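Local coordinates for transferrin binding protein B (Actinobacillus suis, PDB 3PQU) that probably binds host transferrin at the bacterial surface, as an outer-membrane lipoprotein that takes part in iron acquisition, at residues A46-R51 and G151-L156; T175-S180 and A202-D207; D207-D212 and V227-E232; D286-D291 and K316-V321. All coordinates share one frame; numbering follows the deposited sequence.

How the contacts relate
From the N terminus, contact 1 comes first: residues 46-51 meet 151-156 and close about a hundred residues within the N-lobe handle sheet. Contacts 2, 3 and 4 follow in series, all in the N-lobe barrel region, and none nests within another. Contact 2 folds the loop after strand 170-183 back onto that strand. Contact 3 carries the same loop to the start of strand 229-236, and the two share Asp207. Contact 4 joins the loop 286-291 to the start of strand 318-326, the other barrel neighbour of strand 170-183. Handle and barrel meet where Pro49 and Ile153 pack on Thr179, and where Ala46 touches Phe319.

Contact 1: residues A46-R51 and G151-L156; sequences AKIPRR and GYIYYL
The ring of Tyr152 lies obliquely against Lys47, with CD1 3.9 Å from Lys47 CA. Outside the pair, the ring stacks with His90. Tyr152 CG sits anti to its carbonyl carbon (chi1 -57°), which brings CD1 alongside the Lys47 backbone. The Lys47 chain is extended. Both side chains lie on the same face of the sheet, while Ala46 and Ile153 lie on the other. The strands are neighbours in the antiparallel five-stranded sheet of the N-lobe handle. Ala46 and Ile153 form a hydrogen-bonded pair: Ala46 N to Ile153 O and Ile153 N to Ala46 O are each 2.9 Å. Lys47 and Tyr152 form the adjoining non-hydrogen-bonded pair. Past the end of the first strand, Ile48 N still donates to Gly151 O at 2.9 Å, nearly straight at 170°. Ile48 CD1 rests 3.8 Å from Gly151 C, and Ile48 CG1 lies 4.2 Å from Ile153 CD1. A water accepts from Gly151 N at 2.9 Å and also touches Ile48 O.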
loop_
_atom_site.group_PDB
_atom_site.type_symbol
_atom_site.label_atom_id
_atom_site.label_comp_id
_atom_site.label_asym_id
_atom_site.label_seq_id
_atom_site.Cartn_x
_atom_site.Cartn_y
_atom_site.Cartn_z
ATOM N N ALA A 46 -12.173 -3.879 -10.958
ATOM C CA ALA A 46 -12.502 -4.280 -12.327
ATOM C C ALA A 46 -14.004 -4.176 -12.560
ATOM O O ALA A 46 -14.806 -4.522 -11.706
ATOM C CB ALA A 46 -12.037 -5.700 -12.621
ATOM N N LYS A 47 -14.356 -3.716 -13.742
ATOM C CA LYS A 47 -15.745 -3.616 -14.165
ATOM C C LYS A 47 -16.375 -5.000 -14.341
ATOM O O LYS A 47 -15.727 -5.929 -14.810
ATOM C CB LYS A 47 -15.802 -2.843 -15.486
ATOM C CG LYS A 47 -17.200 -2.566 -16.022
ATOM C CD LYS A 47 -17.126 -1.450 -17.059
ATOM C CE LYS A 47 -18.493 -0.896 -17.420
ATOM N NZ LYS A 47 -18.344 0.359 -18.212
ATOM N N ILE A 48 -17.642 -5.127 -13.973
ATOM C CA ILE A 48 -18.384 -6.385 -14.165
ATOM C C ILE A 48 -18.721 -6.538 -15.654
ATOM O O ILE A 48 -19.374 -5.658 -16.221
ATOM C CB ILE A 48 -19.698 -6.399 -13.290
ATOM C CG1 ILE A 48 -19.353 -6.360 -11.782
ATOM C CG2 ILE A 48 -20.565 -7.635 -13.590
ATOM C CD1 ILE A 48 -20.599 -6.173 -10.826
ATOM N N PRO A 49 -18.259 -7.627 -16.306
ATOM C CA PRO A 49 -18.511 -7.775 -17.755
ATOM C C PRO A 49 -19.986 -7.976 -18.098
ATOM O O PRO A 49 -20.723 -8.630 -17.340
ATOM C CB PRO A 49 -17.701 -9.032 -18.134
ATOM C CG PRO A 49 -16.580 -9.070 -17.129
ATOM C CD PRO A 49 -17.245 -8.595 -15.831
ATOM N N ARG A 50 -20.395 -7.399 -19.233
ATOM C CA ARG A 50 -21.785 -7.380 -19.715
ATOM C C ARG A 50 -21.712 -7.653 -21.204
ATOM O O ARG A 50 -20.940 -7.012 -21.899
ATOM C CB ARG A 50 -22.394 -5.979 -19.505
ATOM C CG ARG A 50 -22.867 -5.663 -18.075
ATOM C CD ARG A 50 -22.633 -4.205 -17.689
ATOM N NE ARG A 50 -23.377 -3.221 -18.487
ATOM C CZ ARG A 50 -24.640 -2.872 -18.262
ATOM N NH1 ARG A 50 -25.340 -3.437 -17.278
ATOM N NH2 ARG A 50 -25.220 -1.970 -19.034
ATOM N N ARG A 51 -22.510 -8.587 -21.708
ATOM C CA ARG A 51 -22.448 -8.909 -23.143
ATOM C C ARG A 51 -23.081 -7.809 -23.989
ATOM O O ARG A 51 -24.101 -7.252 -23.612
ATOM C CB ARG A 51 -23.133 -10.240 -23.446
ATOM C CG ARG A 51 -22.871 -10.746 -24.871
ATOM C CD ARG A 51 -23.377 -12.161 -25.030
ATOM N NE ARG A 51 -24.824 -12.265 -24.829
ATOM C CZ ARG A 51 -25.713 -12.149 -25.812
ATOM N NH1 ARG A 51 -25.297 -11.901 -27.045
ATOM N NH2 ARG A 51 -27.010 -12.257 -25.564
ATOM N N GLY A 151 -21.471 -2.425 -12.583
ATOM C CA GLY A 151 -20.696 -2.043 -11.416
ATOM C C GLY A 151 -19.300 -2.609 -11.427
ATOM O O GLY A 151 -18.786 -2.930 -12.500
ATOM N N TYR A 152 -18.713 -2.765 -10.236
ATOM C CA TYR A 152 -17.299 -3.090 -10.095
ATOM C C TYR A 152 -17.043 -4.070 -8.962
ATOM O O TYR A 152 -17.770 -4.096 -7.963
ATOM C CB TYR A 152 -16.522 -1.807 -9.810
ATOM C CG TYR A 152 -16.698 -0.743 -10.857
ATOM C CD1 TYR A 152 -15.741 -0.540 -11.846
ATOM C CD2 TYR A 152 -17.840 0.049 -10.874
ATOM C CE1 TYR A 152 -15.911 0.450 -12.828
ATOM C CE2 TYR A 152 -18.024 1.029 -11.843
ATOM C CZ TYR A 152 -17.061 1.222 -12.814
ATOM O OH TYR A 152 -17.263 2.194 -13.765
ATOM N N ILE A 153 -16.005 -4.873 -9.122
ATOM C CA ILE A 153 -15.469 -5.672 -8.018
ATOM C C ILE A 153 -14.183 -4.959 -7.612
ATOM O O ILE A 153 -13.436 -4.512 -8.475
ATOM C CB ILE A 153 -15.144 -7.084 -8.481
ATOM C CG1 ILE A 153 -16.397 -7.747 -9.120
ATOM C CG2 ILE A 153 -14.573 -7.912 -7.327
ATOM C CD1 ILE A 153 -17.655 -7.807 -8.214
ATOM N N TYR A 154 -13.909 -4.827 -6.321
ATOM C CA TYR A 154 -12.719 -4.077 -5.936
ATOM C C TYR A 154 -12.232 -4.430 -4.538
ATOM O O TYR A 154 -12.945 -5.061 -3.757
ATOM C CB TYR A 154 -13.008 -2.568 -5.991
ATOM C CG TYR A 154 -13.756 -2.079 -4.750
ATOM C CD1 TYR A 154 -13.085 -1.409 -3.715
ATOM C CD2 TYR A 154 -15.105 -2.335 -4.586
ATOM C CE1 TYR A 154 -13.765 -0.978 -2.572
ATOM C CE2 TYR A 154 -15.796 -1.911 -3.442
ATOM C CZ TYR A 154 -15.112 -1.244 -2.444
ATOM O OH TYR A 154 -15.784 -0.827 -1.323
ATOM N N TYR A 155 -11.020 -3.986 -4.232
ATOM C CA TYR A 155 -10.614 -3.799 -2.849
ATOM C C TYR A 155 -9.837 -2.497 -2.755
ATOM O O TYR A 155 -9.221 -2.050 -3.723
ATOM C CB TYR A 155 -9.778 -5.003 -2.306
ATOM C CG TYR A 155 -8.302 -5.003 -2.704
ATOM C CD1 TYR A 155 -7.354 -4.319 -1.944
ATOM C CD2 TYR A 155 -7.859 -5.698 -3.830
ATOM C CE1 TYR A 155 -5.996 -4.322 -2.306
ATOM C CE2 TYR A 155 -6.513 -5.700 -4.202
ATOM C CZ TYR A 155 -5.584 -5.005 -3.431
ATOM O OH TYR A 155 -4.241 -5.010 -3.778
ATOM N N LEU A 156 -9.860 -1.885 -1.581
ATOM C CA LEU A 156 -9.088 -0.671 -1.361
ATOM C C LEU A 156 -8.673 -0.595 0.097
ATOM O O LEU A 156 -9.501 -0.752 0.989
ATOM C CB LEU A 156 -9.934 0.556 -1.707
ATOM C CG LEU A 156 -9.288 1.912 -1.469
ATOM C CD1 LEU A 156 -8.043 2.056 -2.349
ATOM C CD2 LEU A 156 -10.285 3.018 -1.761
HETATM O O HOH W 1 -20.424 -3.300 -15.122
#

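Contact 2: residues T175-S180 and A202-D207; sequences TWDFTS and ATSISD
This contact folds the loop after barrel strand 170-183 back along the edge of that strand. Thr179 and Thr203 make a single backbone bridge. Ser180 N donates to Ala202 O at 2.8 Å, and Ser204 N donates to Phe178 O at 3.0 Å. Ser180 OG in turn accepts from Ala202 N at 2.9 Å, with a bent angle of 133°. Ser204 OG is gripped twice. It donates to the anti lone pair of Asp177 OD2 at 2.7 Å and accepts from Phe178 N at 3.2 Å. Its chi1 of 44° puts the hydroxyl between its own backbone N and carbonyl carbon, facing the strand. Asp177 OD1 has a second partner, a salt bridge to Arg116. The Phe178 ring lies under the loop: Ser204 N stands 3.5 Å above its plane, over the centre, and Ser204 CB makes an off-centre CH-pi contact. Asp207 OD2 is at the ring edge, in plane, 3.8 Å from Phe178 CZ; its polar partner is His229. Thr203 CG2 packs on Thr179 OG1 at 3.6 Å. Beyond the bridge the loop turns at an ST motif, in which Thr203 OG1 accepts from Ser206 N.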
loop_
_atom_site.group_PDB
_atom_site.type_symbol
_atom_site.label_atom_id
_atom_site.label_comp_id
_atom_site.label_asym_id
_atom_site.label_seq_id
_atom_site.Cartn_x
_atom_site.Cartn_y
_atom_site.Cartn_z
ATOM N N THR A 175 -14.086 -11.823 4.121
ATOM C CA THR A 175 -14.905 -12.207 2.986
ATOM C C THR A 175 -14.049 -12.349 1.736
ATOM O O THR A 175 -12.841 -12.101 1.759
ATOM C CB THR A 175 -15.968 -11.123 2.681
ATOM O OG1 THR A 175 -15.310 -9.877 2.424
ATOM C CG2 THR A 175 -16.950 -10.958 3.855
ATOM N N TRP A 176 -14.691 -12.771 0.653
ATOM C CA TRP A 176 -14.124 -12.630 -0.684
ATOM C C TRP A 176 -15.277 -12.335 -1.623
ATOM O O TRP A 176 -16.434 -12.501 -1.247
ATOM C CB TRP A 176 -13.311 -13.874 -1.120
ATOM C CG TRP A 176 -14.093 -15.157 -1.227
ATOM C CD1 TRP A 176 -14.677 -15.876 -0.193
ATOM C CD2 TRP A 176 -14.333 -15.914 -2.419
ATOM N NE1 TRP A 176 -15.273 -17.018 -0.691
ATOM C CE2 TRP A 176 -15.073 -17.064 -2.049
ATOM C CE3 TRP A 176 -13.963 -15.748 -3.762
ATOM C CZ2 TRP A 176 -15.481 -18.020 -2.979
ATOM C CZ3 TRP A 176 -14.362 -16.705 -4.687
ATOM C CH2 TRP A 176 -15.118 -17.826 -4.288
ATOM N N ASP A 177 -14.954 -11.883 -2.836
ATOM C CA ASP A 177 -15.954 -11.516 -3.855
ATOM C C ASP A 177 -15.329 -11.684 -5.241
ATOM O O ASP A 177 -14.109 -11.758 -5.363
ATOM C CB ASP A 177 -16.403 -10.065 -3.678
ATOM C CG ASP A 177 -17.327 -9.885 -2.496
ATOM O OD1 ASP A 177 -16.887 -9.359 -1.454
ATOM O OD2 ASP A 177 -18.492 -10.295 -2.613
ATOM N N PHE A 178 -16.157 -11.744 -6.280
ATOM C CA PHE A 178 -15.651 -12.076 -7.610
ATOM C C PHE A 178 -16.589 -11.680 -8.741
ATOM O O PHE A 178 -17.782 -11.495 -8.531
ATOM C CB PHE A 178 -15.406 -13.595 -7.689
ATOM C CG PHE A 178 -16.673 -14.430 -7.502
ATOM C CD1 PHE A 178 -17.492 -14.728 -8.591
ATOM C CD2 PHE A 178 -17.049 -14.883 -6.241
ATOM C CE1 PHE A 178 -18.681 -15.472 -8.447
ATOM C CE2 PHE A 178 -18.224 -15.657 -6.082
ATOM C CZ PHE A 178 -19.046 -15.944 -7.196
ATOM N N THR A 179 -16.031 -11.577 -9.945
ATOM C CA THR A 179 -16.803 -11.571 -11.172
ATOM C C THR A 179 -16.110 -12.522 -12.149
ATOM O O THR A 179 -14.877 -12.593 -12.178
ATOM C CB THR A 179 -16.913 -10.165 -11.829
ATOM O OG1 THR A 179 -17.677 -10.271 -13.036
ATOM C CG2 THR A 179 -15.528 -9.586 -12.195
ATOM N N SER A 180 -16.908 -13.262 -12.919
ATOM C CA SER A 180 -16.417 -14.070 -14.026
ATOM C C SER A 180 -16.313 -13.199 -15.264
ATOM O O SER A 180 -16.587 -11.996 -15.214
ATOM C CB SER A 180 -17.374 -15.237 -14.324
ATOM O OG SER A 180 -18.618 -14.787 -14.878
ATOM N N ALA A 202 -21.235 -13.971 -14.014
ATOM C CA ALA A 202 -21.589 -14.564 -12.730
ATOM C C ALA A 202 -20.691 -13.876 -11.690
ATOM O O ALA A 202 -19.472 -13.805 -11.870
ATOM C CB ALA A 202 -21.340 -16.058 -12.749
ATOM N N THR A 203 -21.291 -13.375 -10.612
ATOM C CA THR A 203 -20.556 -12.613 -9.604
ATOM C C THR A 203 -20.977 -13.067 -8.198
ATOM O O THR A 203 -21.984 -13.783 -8.028
ATOM C CB THR A 203 -20.902 -11.102 -9.677
ATOM O OG1 THR A 203 -22.278 -10.930 -9.327
ATOM C CG2 THR A 203 -20.641 -10.497 -11.074
ATOM N N SER A 204 -20.263 -12.591 -7.178
ATOM C CA SER A 204 -20.681 -12.852 -5.798
ATOM C C SER A 204 -21.981 -12.110 -5.487
ATOM O O SER A 204 -22.577 -12.344 -4.438
ATOM C CB SER A 204 -19.603 -12.453 -4.779
ATOM O OG SER A 204 -19.062 -11.198 -5.127
ATOM N N ILE A 205 -22.398 -11.200 -6.371
ATOM C CA ILE A 205 -23.729 -10.559 -6.250
ATOM C C ILE A 205 -24.875 -11.515 -6.606
ATOM O O ILE A 205 -25.909 -11.518 -5.946
ATOM C CB ILE A 205 -23.851 -9.313 -7.152
ATOM C CG1 ILE A 205 -22.804 -8.257 -6.763
ATOM C CG2 ILE A 205 -25.279 -8.721 -7.104
ATOM C CD1 ILE A 205 -22.564 -7.202 -7.883
ATOM N N SER A 206 -24.699 -12.331 -7.650
ATOM C CA SER A 206 -25.803 -13.156 -8.158
ATOM C C SER A 206 -25.782 -14.605 -7.668
ATOM O O SER A 206 -26.721 -15.366 -7.909
ATOM C CB SER A 206 -25.815 -13.142 -9.684
ATOM O OG SER A 206 -24.643 -13.769 -10.181
ATOM N N ASP A 207 -24.693 -14.985 -7.010
ATOM C CA ASP A 207 -24.533 -16.322 -6.428
ATOM C C ASP A 207 -25.676 -16.564 -5.425
ATOM O O ASP A 207 -26.034 -15.659 -4.653
ATOM C CB ASP A 207 -23.150 -16.391 -5.740
ATOM C CG ASP A 207 -22.578 -17.808 -5.664
ATOM O OD1 ASP A 207 -23.193 -18.784 -6.167
ATOM O OD2 ASP A 207 -21.476 -17.941 -5.090
#

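Contact 3: residues D207-D212 and V227-E232; sequences DNVNRD and VAHSSE
His229 reaches from the start of its strand to the loop 207-212. Its CB carries the ring with CG anti to the carbonyl carbon (chi1 -52°), which aims NE2 at Asp207. CE1 lies 3.8 Å from Asp207 CB, which is in the ring plane at the edge, and 4.0 Å from Val209 CG2. CD2 is 3.6 Å from Asp207 OD2. At the tip, NE2 donates to Asp207 OD2 at 2.7 Å, nearly straight at 174°. This bond helps fix the rotation of the ring. OD2 lies in the ring plane; the N-H comes to its anti side, somewhat out of the carboxylate plane. The two planes are 18° apart. Val209 CG1 touches NE2 obliquely at 3.7 Å. The other carboxylate oxygen, Asp207 OD1, forms a salt bridge with Arg248, which would favour the charged carboxylate. Ala228 N donates to Asn210 O at 2.8 Å. The extended Arg211 side chain runs back along the loop, and NH2 donates to a lone pair of Asp207 O, with Val209 CG2 over the guanidinium face. The Phe178 and Trp176 rings of strand 170-183 pack edge-to-face with His229, and strand 241-249 flanks the contact through Arg248 and Asn249.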
loop_
_atom_site.group_PDB
_atom_site.type_symbol
_atom_site.label_atom_id
_atom_site.label_comp_id
_atom_site.label_asym_id
_atom_site.label_seq_id
_atom_site.Cartn_x
_atom_site.Cartn_y
_atom_site.Cartn_z
ATOM N N ASP A 207 -24.693 -14.985 -7.010
ATOM C CA ASP A 207 -24.533 -16.322 -6.428
ATOM C C ASP A 207 -25.676 -16.564 -5.425
ATOM O O ASP A 207 -26.034 -15.659 -4.653
ATOM C CB ASP A 207 -23.150 -16.391 -5.740
ATOM C CG ASP A 207 -22.578 -17.808 -5.664
ATOM O OD1 ASP A 207 -23.193 -18.784 -6.167
ATOM O OD2 ASP A 207 -21.476 -17.941 -5.090
ATOM N N ASN A 208 -26.269 -17.760 -5.454
ATOM C CA ASN A 208 -27.360 -18.108 -4.550
ATOM C C ASN A 208 -26.839 -18.571 -3.183
ATOM O O ASN A 208 -26.818 -19.754 -2.889
ATOM C CB ASN A 208 -28.246 -19.184 -5.188
ATOM C CG ASN A 208 -28.979 -18.681 -6.430
ATOM O OD1 ASN A 208 -29.157 -17.472 -6.624
ATOM N ND2 ASN A 208 -29.408 -19.612 -7.274
ATOM N N VAL A 209 -26.402 -17.630 -2.362
ATOM C CA VAL A 209 -25.810 -17.967 -1.076
ATOM C C VAL A 209 -26.648 -17.370 0.051
ATOM O O VAL A 209 -27.563 -16.595 -0.206
ATOM C CB VAL A 209 -24.390 -17.429 -0.998
ATOM C CG1 VAL A 209 -23.524 -18.130 -2.039
ATOM C CG2 VAL A 209 -24.405 -15.923 -1.226
ATOM N N ASN A 210 -26.349 -17.747 1.291
ATOM C CA ASN A 210 -27.019 -17.162 2.462
ATOM C C ASN A 210 -26.594 -15.709 2.704
ATOM O O ASN A 210 -25.422 -15.433 2.994
ATOM C CB ASN A 210 -26.719 -17.999 3.719
ATOM C CG ASN A 210 -27.196 -17.325 5.009
ATOM O OD1 ASN A 210 -28.288 -16.758 5.065
ATOM N ND2 ASN A 210 -26.371 -17.392 6.054
ATOM N N ARG A 211 -27.541 -14.784 2.605
ATOM C CA ARG A 211 -27.233 -13.371 2.810
ATOM C C ARG A 211 -27.803 -12.732 4.079
ATOM O O ARG A 211 -27.326 -11.676 4.510
ATOM C CB ARG A 211 -27.661 -12.567 1.580
ATOM C CG ARG A 211 -27.035 -13.117 0.313
ATOM C CD ARG A 211 -27.090 -12.175 -0.837
ATOM N NE ARG A 211 -26.619 -12.829 -2.055
ATOM C CZ ARG A 211 -25.401 -12.689 -2.561
ATOM N NH1 ARG A 211 -24.510 -11.904 -1.956
ATOM N NH2 ARG A 211 -25.078 -13.340 -3.674
ATOM N N ASP A 212 -28.800 -13.356 4.691
ATOM C CA ASP A 212 -29.510 -12.661 5.758
ATOM C C ASP A 212 -29.713 -13.418 7.077
ATOM O O ASP A 212 -30.449 -12.966 7.937
ATOM C CB ASP A 212 -30.846 -12.129 5.238
ATOM C CG ASP A 212 -31.581 -13.138 4.403
ATOM O OD1 ASP A 212 -31.504 -14.345 4.725
ATOM O OD2 ASP A 212 -32.236 -12.718 3.425
ATOM N N VAL A 227 -21.964 -17.169 6.349
ATOM C CA VAL A 227 -22.622 -16.137 5.548
ATOM C C VAL A 227 -21.907 -15.908 4.196
ATOM O O VAL A 227 -20.672 -15.797 4.138
ATOM C CB VAL A 227 -22.701 -14.794 6.321
ATOM C CG1 VAL A 227 -23.284 -13.698 5.423
ATOM C CG2 VAL A 227 -23.554 -14.941 7.587
ATOM N N ALA A 228 -22.689 -15.852 3.118
ATOM C CA ALA A 228 -22.182 -15.504 1.790
ATOM C C ALA A 228 -20.833 -16.144 1.470
ATOM O O ALA A 228 -20.689 -17.356 1.518
ATOM C CB ALA A 228 -22.097 -13.971 1.613
ATOM N N HIS A 229 -19.858 -15.307 1.123
ATOM C CA HIS A 229 -18.539 -15.789 0.738
ATOM C C HIS A 229 -17.515 -15.403 1.803
ATOM O O HIS A 229 -17.127 -14.229 1.940
ATOM C CB HIS A 229 -18.139 -15.239 -0.636
ATOM C CG HIS A 229 -19.176 -15.473 -1.690
ATOM N ND1 HIS A 229 -20.146 -14.542 -2.005
ATOM C CD2 HIS A 229 -19.411 -16.548 -2.482
ATOM C CE1 HIS A 229 -20.937 -15.035 -2.946
ATOM N NE2 HIS A 229 -20.515 -16.252 -3.248
ATOM N N SER A 230 -17.075 -16.403 2.556
ATOM C CA SER A 230 -16.215 -16.147 3.704
ATOM C C SER A 230 -14.776 -16.556 3.414
ATOM O O SER A 230 -14.502 -17.447 2.599
ATOM C CB SER A 230 -16.752 -16.874 4.951
ATOM O OG SER A 230 -16.761 -18.275 4.737
ATOM N N SER A 231 -13.847 -15.886 4.086
ATOM C CA SER A 231 -12.439 -16.175 3.899
ATOM C C SER A 231 -11.781 -16.386 5.251
ATOM O O SER A 231 -12.189 -15.795 6.259
ATOM C CB SER A 231 -11.750 -15.032 3.143
ATOM O OG SER A 231 -11.701 -13.842 3.907
ATOM N N GLU A 232 -10.756 -17.223 5.275
ATOM C CA GLU A 232 -9.939 -17.352 6.469
ATOM C C GLU A 232 -8.474 -17.512 6.084
ATOM O O GLU A 232 -8.150 -18.226 5.133
ATOM C CB GLU A 232 -10.406 -18.521 7.337
ATOM C CG GLU A 232 -9.687 -18.545 8.689
ATOM C CD GLU A 232 -10.292 -19.528 9.685
ATOM O OE1 GLU A 232 -11.503 -19.835 9.583
ATOM O OE2 GLU A 232 -9.544 -19.982 10.579
#

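Contact 4: residues D286-D291 and K316-V321; sequences DPIFTD and KSLFAV
Ile288, Phe289 and Leu318 make the close apolar part of this contact, while Pro287, on the solvent side, adds little. Leu318 CD2 meets Phe289 CD1 at 3.9 Å, obliquely to the ring, and Leu318 CD1 reaches Phe289 CE1 at 4.0 Å. The Leu318 chi1 of -161° carries both methyls to the CD1-CE1 side of that ring. Ile288 CG1 lies over one face of the same ring, offset toward the rim, and Ile288 CD1 is 4.3 Å from Leu318 CD1. A polar patch lies beside it. Ser317 OG is 2.8 Å from Ile288 O and 3.1 Å from Thr290 OG1. Both hydroxyls also hydrogen-bond with Asn315, and Ser317 OG with Thr313. The loop is shaped by an Asx turn. Asp286 OD2 accepts from Ile288 N at 2.9 Å through its anti lone pair, and from Phe289 N at 3.0 Å from above the carboxylate plane. On the looser side, Pro287 approaches through its backbone, with O 3.7 Å from Ser317 CB. Within the barrel, Phe289 packs edge-to-face with Phe178 and makes a cation-pi contact with Arg263. Strand 318-326 lies between strands 170-183 and 306-312, and Leu318 also touches Tyr264 of strand 260-271.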
loop_
_atom_site.group_PDB
_atom_site.type_symbol
_atom_site.label_atom_id
_atom_site.label_comp_id
_atom_site.label_asym_id
_atom_site.label_seq_id
_atom_site.Cartn_x
_atom_site.Cartn_y
_atom_site.Cartn_z
ATOM N N ASP A 286 -14.602 -27.061 -12.831
ATOM C CA ASP A 286 -15.471 -25.876 -12.842
ATOM C C ASP A 286 -14.999 -24.889 -13.923
ATOM O O ASP A 286 -13.812 -24.517 -13.952
ATOM C CB ASP A 286 -15.502 -25.198 -11.466
ATOM C CG ASP A 286 -16.618 -24.168 -11.353
ATOM O OD1 ASP A 286 -17.551 -24.410 -10.563
ATOM O OD2 ASP A 286 -16.582 -23.145 -12.076
ATOM N N PRO A 287 -15.908 -24.468 -14.819
ATOM C CA PRO A 287 -15.396 -23.620 -15.906
ATOM C C PRO A 287 -14.966 -22.226 -15.458
ATOM O O PRO A 287 -14.206 -21.582 -16.189
ATOM C CB PRO A 287 -16.573 -23.525 -16.888
ATOM C CG PRO A 287 -17.796 -23.876 -16.064
ATOM C CD PRO A 287 -17.342 -24.807 -14.984
ATOM N N ILE A 288 -15.397 -21.748 -14.294
ATOM C CA ILE A 288 -14.890 -20.429 -13.894
ATOM C C ILE A 288 -14.001 -20.402 -12.660
ATOM O O ILE A 288 -13.093 -19.579 -12.584
ATOM C CB ILE A 288 -15.996 -19.343 -13.799
ATOM C CG1 ILE A 288 -16.973 -19.649 -12.693
ATOM C CG2 ILE A 288 -16.753 -19.211 -15.127
ATOM C CD1 ILE A 288 -17.985 -18.463 -12.412
ATOM N N PHE A 289 -14.254 -21.287 -11.694
ATOM C CA PHE A 289 -13.433 -21.331 -10.480
ATOM C C PHE A 289 -12.190 -22.193 -10.700
ATOM O O PHE A 289 -12.138 -23.367 -10.325
ATOM C CB PHE A 289 -14.278 -21.754 -9.258
ATOM C CG PHE A 289 -15.390 -20.767 -8.955
ATOM C CD1 PHE A 289 -15.100 -19.535 -8.397
ATOM C CD2 PHE A 289 -16.700 -21.039 -9.304
ATOM C CE1 PHE A 289 -16.122 -18.594 -8.145
ATOM C CE2 PHE A 289 -17.730 -20.109 -9.046
ATOM C CZ PHE A 289 -17.427 -18.893 -8.470
ATOM N N THR A 290 -11.196 -21.586 -11.345
ATOM C CA THR A 290 -9.997 -22.295 -11.786
ATOM C C THR A 290 -8.770 -21.724 -11.079
ATOM O O THR A 290 -8.893 -20.766 -10.320
ATOM C CB THR A 290 -9.795 -22.119 -13.280
ATOM O OG1 THR A 290 -9.908 -20.724 -13.580
ATOM C CG2 THR A 290 -10.847 -22.910 -14.094
ATOM N N ASP A 291 -7.590 -22.282 -11.372
ATOM C CA ASP A 291 -6.337 -21.906 -10.700
ATOM C C ASP A 291 -5.863 -20.529 -11.117
ATOM O O ASP A 291 -6.112 -20.103 -12.244
ATOM C CB ASP A 291 -5.206 -22.890 -11.065
ATOM C CG ASP A 291 -5.417 -24.266 -10.490
ATOM O OD1 ASP A 291 -6.156 -24.388 -9.476
ATOM O OD2 ASP A 291 -4.808 -25.215 -11.041
ATOM N N LYS A 316 -8.239 -16.575 -17.401
ATOM C CA LYS A 316 -8.995 -15.300 -17.447
ATOM C C LYS A 316 -10.523 -15.432 -17.218
ATOM O O LYS A 316 -11.306 -14.588 -17.645
ATOM C CB LYS A 316 -8.713 -14.579 -18.780
ATOM C CG LYS A 316 -7.203 -14.372 -19.048
ATOM C CD LYS A 316 -6.975 -13.580 -20.326
ATOM C CE LYS A 316 -5.530 -13.135 -20.451
ATOM N NZ LYS A 316 -4.593 -14.241 -20.116
ATOM N N SER A 317 -10.936 -16.488 -16.532
ATOM C CA SER A 317 -12.347 -16.736 -16.287
ATOM C C SER A 317 -12.871 -15.950 -15.091
ATOM O O SER A 317 -14.076 -15.856 -14.916
ATOM C CB SER A 317 -12.578 -18.216 -15.999
ATOM O OG SER A 317 -11.802 -18.631 -14.874
ATOM N N LEU A 318 -11.971 -15.410 -14.263
ATOM C CA LEU A 318 -12.363 -14.892 -12.940
ATOM C C LEU A 318 -11.426 -13.832 -12.360
ATOM O O LEU A 318 -10.195 -14.014 -12.321
ATOM C CB LEU A 318 -12.472 -16.033 -11.919
ATOM C CG LEU A 318 -13.294 -15.696 -10.655
ATOM C CD1 LEU A 318 -14.745 -15.999 -10.899
ATOM C CD2 LEU A 318 -12.830 -16.497 -9.456
ATOM N N PHE A 319 -12.025 -12.738 -11.897
ATOM C CA PHE A 319 -11.323 -11.737 -11.087
ATOM C C PHE A 319 -11.943 -11.793 -9.688
ATOM O O PHE A 319 -13.160 -11.664 -9.555
ATOM C CB PHE A 319 -11.452 -10.315 -11.705
ATOM C CG PHE A 319 -10.877 -9.200 -10.821
ATOM C CD1 PHE A 319 -9.504 -9.076 -10.630
ATOM C CD2 PHE A 319 -11.723 -8.318 -10.157
ATOM C CE1 PHE A 319 -8.978 -8.081 -9.805
ATOM C CE2 PHE A 319 -11.209 -7.303 -9.333
ATOM C CZ PHE A 319 -9.831 -7.195 -9.157
ATOM N N ALA A 320 -11.112 -12.003 -8.663
ATOM C CA ALA A 320 -11.566 -12.160 -7.281
ATOM C C ALA A 320 -10.834 -11.186 -6.357
ATOM O O ALA A 320 -9.680 -10.855 -6.609
ATOM C CB ALA A 320 -11.337 -13.582 -6.793
ATOM N N VAL A 321 -11.520 -10.733 -5.302
ATOM C CA VAL A 321 -10.893 -9.928 -4.262
ATOM C C VAL A 321 -11.214 -10.567 -2.896
ATOM O O VAL A 321 -12.087 -11.412 -2.804
ATOM C CB VAL A 321 -11.376 -8.466 -4.299
ATOM C CG1 VAL A 321 -11.086 -7.838 -5.659
ATOM C CG2 VAL A 321 -12.881 -8.369 -3.965
#